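TetR family Transcriptional regulator (Streptococcus agalactiae 2603V/R, PDB 3KKC) probably binds DNA as a TetR-type transcriptional regulator through a predicted helix-turn-helix motif. Local coordinates at residues R114-L125 with L140-I149. Residues are numbered along the deposited sequence; the frame is centred on the assembly and turned at random.
Sequences RSELEHDVYPRL and LKQFLLSSFI
Tyr122 and Leu145 interlock as knobs into holes where two helices of the all-helical TetR C-terminal domain cross. The axes of 114-125 and 140-149 come within 10.5 Å at an angle of 112°. Tyr122 sits among Leu140, Lys141, Leu144 and Leu145. Leu145 in turn sits among Arg114, Leu117, Glu118 and Tyr122.

Apolar contacts fill the middle. The two methyls of Leu117 part between two residues: its CD2 meets CE2 of Phe148 at 3.6 Å, and its CD1 packs on CG1 of Ile149. Leu125 CD2 touches Leu144 CG and also packs on helix 164-175.

On helix 137-157, Gln142 packs on Trp154 and Phe143 on Met174 of the second subunit, so this helix also takes part in the dimer contact.

Three charged side chains form a salt-bridge network. Lys141 NZ donates a hydrogen bond to Glu118 OE1 at 3.1 Å, as part of a salt bridge, from above the carboxylate plane. Within 114-125, Arg114 NH1 forms a salt bridge with Glu118 OE2 at 3.4 Å, the oxygen lying in plane at the guanidinium edge. Leu145 CB lies over one guanidinium face, off-centre.

The extended Lys141 chain, with CG anti to the backbone N (chi1 -167°), crosses the Tyr122 ring. In this CH-pi contact, Lys141 CG stands 3.8 Å from the Tyr122 ring centroid, 15° off the normal.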
ATOM      1  N   ARG A 114      -8.713   5.215   6.633  1.00 82.29           N
ATOM      2  CA  ARG A 114      -7.882   4.681   7.695  1.00 77.38           C
ATOM      3  C   ARG A 114      -8.194   5.418   8.991  1.00 75.79           C
ATOM      4  O   ARG A 114      -8.139   4.838  10.067  1.00 82.61           O
ATOM      5  CB  ARG A 114      -6.398   4.770   7.353  1.00 78.26           C
ATOM      6  CG  ARG A 114      -5.514   3.926   8.267  1.00 82.29           C
ATOM      7  CD  ARG A 114      -4.212   3.509   7.567  1.00 86.99           C
ATOM      8  NE  ARG A 114      -3.372   2.648   8.406  1.00 91.24           N
ATOM      9  CZ  ARG A 114      -3.063   2.904   9.681  1.00 93.55           C
ATOM     10  NH1 ARG A 114      -3.531   3.997  10.281  1.00100.38           N
ATOM     11  NH2 ARG A 114      -2.275   2.078  10.359  1.00 84.92           N
ATOM     12  N   SER A 115      -8.550   6.688   8.892  1.00 69.84           N
ATOM     13  CA  SER A 115      -8.806   7.469  10.091  1.00 72.20           C
ATOM     14  C   SER A 115     -10.115   7.098  10.777  1.00 75.87           C
ATOM     15  O   SER A 115     -10.242   7.223  11.992  1.00 77.94           O
ATOM     16  CB  SER A 115      -8.771   8.964   9.782  1.00 77.13           C
ATOM     17  OG  SER A 115      -9.312   9.710  10.857  1.00 80.82           O
ATOM     18  N   GLU A 116     -11.096   6.646  10.009  1.00 77.96           N
ATOM     19  CA  GLU A 116     -12.354   6.204  10.608  1.00 79.36           C
ATOM     20  C   GLU A 116     -12.150   4.877  11.341  1.00 75.15           C
ATOM     21  O   GLU A 116     -12.581   4.719  12.487  1.00 74.17           O
ATOM     22  CB  GLU A 116     -13.468   6.109   9.560  1.00 82.50           C
ATOM     23  CG  GLU A 116     -13.816   7.453   8.922  1.00 90.08           C
ATOM     24  CD  GLU A 116     -14.519   8.410   9.883  1.00 99.98           C
ATOM     25  OE1 GLU A 116     -15.390   7.943  10.664  1.00105.11           O
ATOM     26  OE2 GLU A 116     -14.211   9.628   9.844  1.00 98.25           O
ATOM     27  N   LEU A 117     -11.480   3.938  10.675  1.00 71.48           N
ATOM     28  CA  LEU A 117     -11.007   2.711  11.305  1.00 65.02           C
ATOM     29  C   LEU A 117     -10.313   2.972  12.639  1.00 59.00           C
ATOM     30  O   LEU A 117     -10.561   2.275  13.604  1.00 66.19           O
ATOM     31  CB  LEU A 117     -10.079   1.953  10.364  1.00 68.77           C
ATOM     32  CG  LEU A 117     -10.736   1.390   9.095  1.00 75.33           C
ATOM     33  CD1 LEU A 117      -9.680   0.856   8.118  1.00 78.45           C
ATOM     34  CD2 LEU A 117     -11.736   0.301   9.456  1.00 72.49           C
ATOM     35  N   GLU A 118      -9.482   3.998  12.713  1.00 55.63           N
ATOM     36  CA  GLU A 118      -8.808   4.324  13.965  1.00 69.10           C
ATOM     37  C   GLU A 118      -9.759   4.731  15.075  1.00 73.68           C
ATOM     38  O   GLU A 118      -9.456   4.557  16.250  1.00 85.90           O
ATOM     39  CB  GLU A 118      -7.804   5.469  13.785  1.00 77.44           C
ATOM     40  CG  GLU A 118      -6.473   5.083  13.223  1.00 86.57           C
ATOM     41  CD  GLU A 118      -5.435   6.188  13.404  1.00 99.69           C
ATOM     42  OE1 GLU A 118      -5.490   6.894  14.442  1.00102.99           O
ATOM     43  OE2 GLU A 118      -4.563   6.348  12.513  1.00103.02           O
ATOM     44  N   HIS A 119     -10.890   5.313  14.720  1.00 72.20           N
ATOM     45  CA  HIS A 119     -11.775   5.896  15.722  1.00 76.60           C
ATOM     46  C   HIS A 119     -12.894   4.936  16.112  1.00 78.58           C
ATOM     47  O   HIS A 119     -13.355   4.917  17.262  1.00 83.26           O
ATOM     48  CB  HIS A 119     -12.359   7.199  15.180  1.00 85.04           C
ATOM     49  CG  HIS A 119     -13.245   7.921  16.146  1.00 96.97           C
ATOM     50  ND1 HIS A 119     -12.749   8.679  17.187  1.00102.21           N
ATOM     51  CD2 HIS A 119     -14.595   8.030  16.211  1.00100.71           C
ATOM     52  CE1 HIS A 119     -13.753   9.216  17.858  1.00105.30           C
ATOM     53  NE2 HIS A 119     -14.884   8.836  17.287  1.00106.40           N
ATOM     54  N   ASP A 120     -13.332   4.119  15.165  1.00 72.39           N
ATOM     55  CA  ASP A 120     -14.544   3.349  15.398  1.00 69.09           C
ATOM     56  C   ASP A 120     -14.336   1.849  15.288  1.00 72.09           C
ATOM     57  O   ASP A 120     -15.146   1.072  15.778  1.00 82.03           O
ATOM     58  CB  ASP A 120     -15.671   3.839  14.474  1.00 74.27           C
ATOM     59  CG  ASP A 120     -16.166   5.257  14.840  1.00 87.04           C
ATOM     60  OD1 ASP A 120     -16.346   5.561  16.045  1.00 90.16           O
ATOM     61  OD2 ASP A 120     -16.382   6.073  13.918  1.00 93.46           O
ATOM     62  N   VAL A 121     -13.237   1.428  14.679  1.00 70.51           N
ATOM     63  CA  VAL A 121     -12.949   0.003  14.608  1.00 70.64           C
ATOM     64  C   VAL A 121     -11.794  -0.455  15.525  1.00 78.26           C
ATOM     65  O   VAL A 121     -11.883  -1.488  16.200  1.00 78.26           O
ATOM     66  CB  VAL A 121     -12.714  -0.429  13.168  1.00 65.53           C
ATOM     67  CG1 VAL A 121     -12.038  -1.818  13.095  1.00 54.87           C
ATOM     68  CG2 VAL A 121     -14.054  -0.400  12.414  1.00 69.15           C
ATOM     69  N   TYR A 122     -10.720   0.319  15.566  1.00 77.90           N
ATOM     70  CA  TYR A 122      -9.548  -0.105  16.314  1.00 74.45           C
ATOM     71  C   TYR A 122      -9.770  -0.281  17.819  1.00 74.47           C
ATOM     72  O   TYR A 122      -9.416  -1.318  18.375  1.00 66.53           O
ATOM     73  CB  TYR A 122      -8.375   0.836  16.090  1.00 69.53           C
ATOM     74  CG  TYR A 122      -7.222   0.458  16.958  1.00 67.90           C
ATOM     75  CD1 TYR A 122      -6.545  -0.738  16.750  1.00 67.18           C
ATOM     76  CD2 TYR A 122      -6.826   1.271  18.008  1.00 72.33           C
ATOM     77  CE1 TYR A 122      -5.494  -1.112  17.560  1.00 71.66           C
ATOM     78  CE2 TYR A 122      -5.764   0.915  18.820  1.00 76.56           C
ATOM     79  CZ  TYR A 122      -5.105  -0.280  18.592  1.00 76.50           C
ATOM     80  OH  TYR A 122      -4.050  -0.641  19.400  1.00 80.04           O
ATOM     81  N   PRO A 123     -10.326   0.745  18.489  1.00 77.46           N
ATOM     82  CA  PRO A 123     -10.478   0.642  19.944  1.00 77.28           C
ATOM     83  C   PRO A 123     -11.213  -0.619  20.391  1.00 75.70           C
ATOM     84  O   PRO A 123     -10.768  -1.272  21.329  1.00 73.42           O
ATOM     85  CB  PRO A 123     -11.260   1.911  20.299  1.00 78.37           C
ATOM     86  CG  PRO A 123     -10.845   2.892  19.255  1.00 74.96           C
ATOM     87  CD  PRO A 123     -10.742   2.068  17.991  1.00 76.56           C
ATOM     88  N   ARG A 124     -12.306  -0.975  19.731  1.00 78.62           N
ATOM     89  CA  ARG A 124     -12.967  -2.226  20.065  1.00 82.78           C
ATOM     90  C   ARG A 124     -12.125  -3.447  19.685  1.00 81.00           C
ATOM     91  O   ARG A 124     -12.010  -4.391  20.448  1.00 82.25           O
ATOM     92  CB  ARG A 124     -14.386  -2.294  19.483  1.00 89.10           C
ATOM     93  CG  ARG A 124     -15.453  -1.844  20.482  1.00 94.25           C
ATOM     94  CD  ARG A 124     -16.850  -1.730  19.884  1.00101.94           C
ATOM     95  NE  ARG A 124     -17.585  -3.004  19.855  1.00109.77           N
ATOM     96  CZ  ARG A 124     -17.963  -3.705  20.930  1.00109.37           C
ATOM     97  NH1 ARG A 124     -17.657  -3.288  22.158  1.00111.57           N
ATOM     98  NH2 ARG A 124     -18.634  -4.844  20.774  1.00104.46           N
ATOM     99  N   LEU A 125     -11.521  -3.417  18.509  1.00 81.25           N
ATOM    100  CA  LEU A 125     -10.693  -4.523  18.041  1.00 77.54           C
ATOM    101  C   LEU A 125      -9.609  -4.840  19.061  1.00 77.66           C
ATOM    102  O   LEU A 125      -9.263  -6.001  19.291  1.00 78.28           O
ATOM    103  CB  LEU A 125     -10.036  -4.148  16.710  1.00 80.12           C
ATOM    104  CG  LEU A 125      -9.302  -5.302  16.036  1.00 81.02           C
ATOM    105  CD1 LEU A 125     -10.240  -6.509  15.923  1.00 80.67           C
ATOM    106  CD2 LEU A 125      -8.759  -4.886  14.680  1.00 76.04           C
ATOM    107  N   LEU A 140       1.006  -2.832  17.913  1.00 67.74           N
ATOM    108  CA  LEU A 140      -0.328  -3.388  17.867  1.00 64.91           C
ATOM    109  C   LEU A 140      -1.203  -2.523  16.943  1.00 67.45           C
ATOM    110  O   LEU A 140      -1.795  -3.022  15.977  1.00 65.57           O
ATOM    111  CB  LEU A 140      -0.914  -3.470  19.277  1.00 67.77           C
ATOM    112  CG  LEU A 140      -1.366  -4.855  19.745  1.00 77.21           C
ATOM    113  CD1 LEU A 140      -0.568  -5.971  19.075  1.00 79.33           C
ATOM    114  CD2 LEU A 140      -1.235  -4.944  21.255  1.00 78.69           C
ATOM    115  N   LYS A 141      -1.267  -1.224  17.217  1.00 67.26           N
ATOM    116  CA  LYS A 141      -2.160  -0.389  16.452  1.00 68.03           C
ATOM    117  C   LYS A 141      -1.863  -0.600  14.979  1.00 72.60           C
ATOM    118  O   LYS A 141      -2.775  -0.940  14.213  1.00 69.01           O
ATOM    119  CB  LYS A 141      -2.031   1.077  16.835  1.00 69.92           C
ATOM    120  CG  LYS A 141      -3.174   1.901  16.274  1.00 77.08           C
ATOM    121  CD  LYS A 141      -3.007   3.372  16.591  1.00 79.63           C
ATOM    122  CE  LYS A 141      -4.325   4.093  16.432  1.00 82.15           C
ATOM    123  NZ  LYS A 141      -4.194   5.509  16.869  1.00 85.73           N
ATOM    124  N   GLN A 142      -0.583  -0.445  14.609  1.00 68.61           N
ATOM    125  CA  GLN A 142      -0.144  -0.500  13.209  1.00 62.87           C
ATOM    126  C   GLN A 142      -0.347  -1.866  12.526  1.00 60.72           C
ATOM    127  O   GLN A 142      -0.775  -1.952  11.379  1.00 63.03           O
ATOM    128  CB  GLN A 142       1.321  -0.067  13.105  1.00 69.96           C
ATOM    129  CG  GLN A 142       2.033  -0.503  11.817  1.00 71.19           C
ATOM    130  CD  GLN A 142       2.580  -1.918  11.876  1.00 68.73           C
ATOM    131  OE1 GLN A 142       3.069  -2.353  12.913  1.00 72.12           O
ATOM    132  NE2 GLN A 142       2.494  -2.644  10.761  1.00 68.52           N
ATOM    133  N   PHE A 143      -0.044  -2.949  13.217  1.00 62.46           N
ATOM    134  CA  PHE A 143      -0.232  -4.260  12.605  1.00 60.70           C
ATOM    135  C   PHE A 143      -1.712  -4.566  12.339  1.00 64.52           C
ATOM    136  O   PHE A 143      -2.068  -5.231  11.367  1.00 64.16           O
ATOM    137  CB  PHE A 143       0.370  -5.322  13.511  1.00 55.85           C
ATOM    138  CG  PHE A 143       0.415  -6.706  12.907  1.00 59.90           C
ATOM    139  CD1 PHE A 143       1.597  -7.207  12.369  1.00 64.12           C
ATOM    140  CD2 PHE A 143      -0.707  -7.531  12.933  1.00 60.02           C
ATOM    141  CE1 PHE A 143       1.653  -8.502  11.836  1.00 66.36           C
ATOM    142  CE2 PHE A 143      -0.668  -8.825  12.412  1.00 60.02           C
ATOM    143  CZ  PHE A 143       0.506  -9.312  11.862  1.00 66.37           C
ATOM    144  N   LEU A 144      -2.570  -4.075  13.222  1.00 68.69           N
ATOM    145  CA  LEU A 144      -3.974  -4.463  13.223  1.00 72.42           C
ATOM    146  C   LEU A 144      -4.738  -3.699  12.130  1.00 77.46           C
ATOM    147  O   LEU A 144      -5.431  -4.300  11.298  1.00 77.40           O
ATOM    148  CB  LEU A 144      -4.581  -4.169  14.597  1.00 68.10           C
ATOM    149  CG  LEU A 144      -4.990  -5.265  15.577  1.00 66.25           C
ATOM    150  CD1 LEU A 144      -4.584  -6.630  15.103  1.00 59.60           C
ATOM    151  CD2 LEU A 144      -4.413  -4.958  16.930  1.00 69.16           C
ATOM    152  N   LEU A 145      -4.599  -2.374  12.150  1.00 74.09           N
ATOM    153  CA  LEU A 145      -5.267  -1.501  11.200  1.00 74.00           C
ATOM    154  C   LEU A 145      -4.813  -1.819   9.799  1.00 78.23           C
ATOM    155  O   LEU A 145      -5.628  -1.967   8.897  1.00 83.29           O
ATOM    156  CB  LEU A 145      -4.971  -0.038  11.514  1.00 72.00           C
ATOM    157  CG  LEU A 145      -6.171   0.761  12.011  1.00 73.38           C
ATOM    158  CD1 LEU A 145      -7.231  -0.153  12.539  1.00 70.22           C
ATOM    159  CD2 LEU A 145      -5.747   1.747  13.085  1.00 80.77           C
ATOM    160  N   SER A 146      -3.506  -1.943   9.620  1.00 76.64           N
ATOM    161  CA  SER A 146      -2.969  -2.178   8.294  1.00 74.59           C
ATOM    162  C   SER A 146      -3.307  -3.569   7.759  1.00 68.98           C
ATOM    163  O   SER A 146      -3.520  -3.742   6.555  1.00 73.47           O
ATOM    164  CB  SER A 146      -1.458  -1.951   8.270  1.00 76.41           C
ATOM    165  OG  SER A 146      -0.849  -2.945   7.467  1.00 78.60           O
ATOM    166  N   SER A 147      -3.349  -4.570   8.633  1.00 54.97           N
ATOM    167  CA  SER A 147      -3.697  -5.906   8.162  1.00 60.96           C
ATOM    168  C   SER A 147      -5.217  -6.010   7.891  1.00 65.99           C
ATOM    169  O   SER A 147      -5.677  -6.832   7.091  1.00 62.22           O
ATOM    170  CB  SER A 147      -3.273  -6.959   9.173  1.00 63.88           C
ATOM    171  OG  SER A 147      -4.235  -7.028  10.213  1.00 72.60           O
ATOM    172  N   PHE A 148      -6.002  -5.178   8.562  1.00 69.49           N
ATOM    173  CA  PHE A 148      -7.415  -5.134   8.233  1.00 76.54           C
ATOM    174  C   PHE A 148      -7.592  -4.563   6.822  1.00 72.30           C
ATOM    175  O   PHE A 148      -8.192  -5.225   5.963  1.00 67.77           O
ATOM    176  CB  PHE A 148      -8.222  -4.354   9.273  1.00 77.13           C
ATOM    177  CG  PHE A 148      -9.679  -4.236   8.934  1.00 75.99           C
ATOM    178  CD1 PHE A 148     -10.560  -5.244   9.265  1.00 77.89           C
ATOM    179  CD2 PHE A 148     -10.166  -3.113   8.280  1.00 71.32           C
ATOM    180  CE1 PHE A 148     -11.888  -5.132   8.961  1.00 76.30           C
ATOM    181  CE2 PHE A 148     -11.489  -2.997   7.979  1.00 68.94           C
ATOM    182  CZ  PHE A 148     -12.349  -4.003   8.314  1.00 74.77           C
ATOM    183  N   ILE A 149      -7.047  -3.368   6.582  1.00 67.34           N
ATOM    184  CA  ILE A 149      -7.131  -2.740   5.261  1.00 71.97           C
ATOM    185  C   ILE A 149      -6.611  -3.650   4.164  1.00 74.62           C
ATOM    186  O   ILE A 149      -7.243  -3.789   3.114  1.00 77.84           O
ATOM    187  CB  ILE A 149      -6.398  -1.388   5.169  1.00 77.80           C
ATOM    188  CG1 ILE A 149      -6.879  -0.434   6.260  1.00 83.18           C
ATOM    189  CG2 ILE A 149      -6.691  -0.733   3.843  1.00 75.55           C
ATOM    190  CD1 ILE A 149      -6.164   0.872   6.260  1.00 81.61           C
TER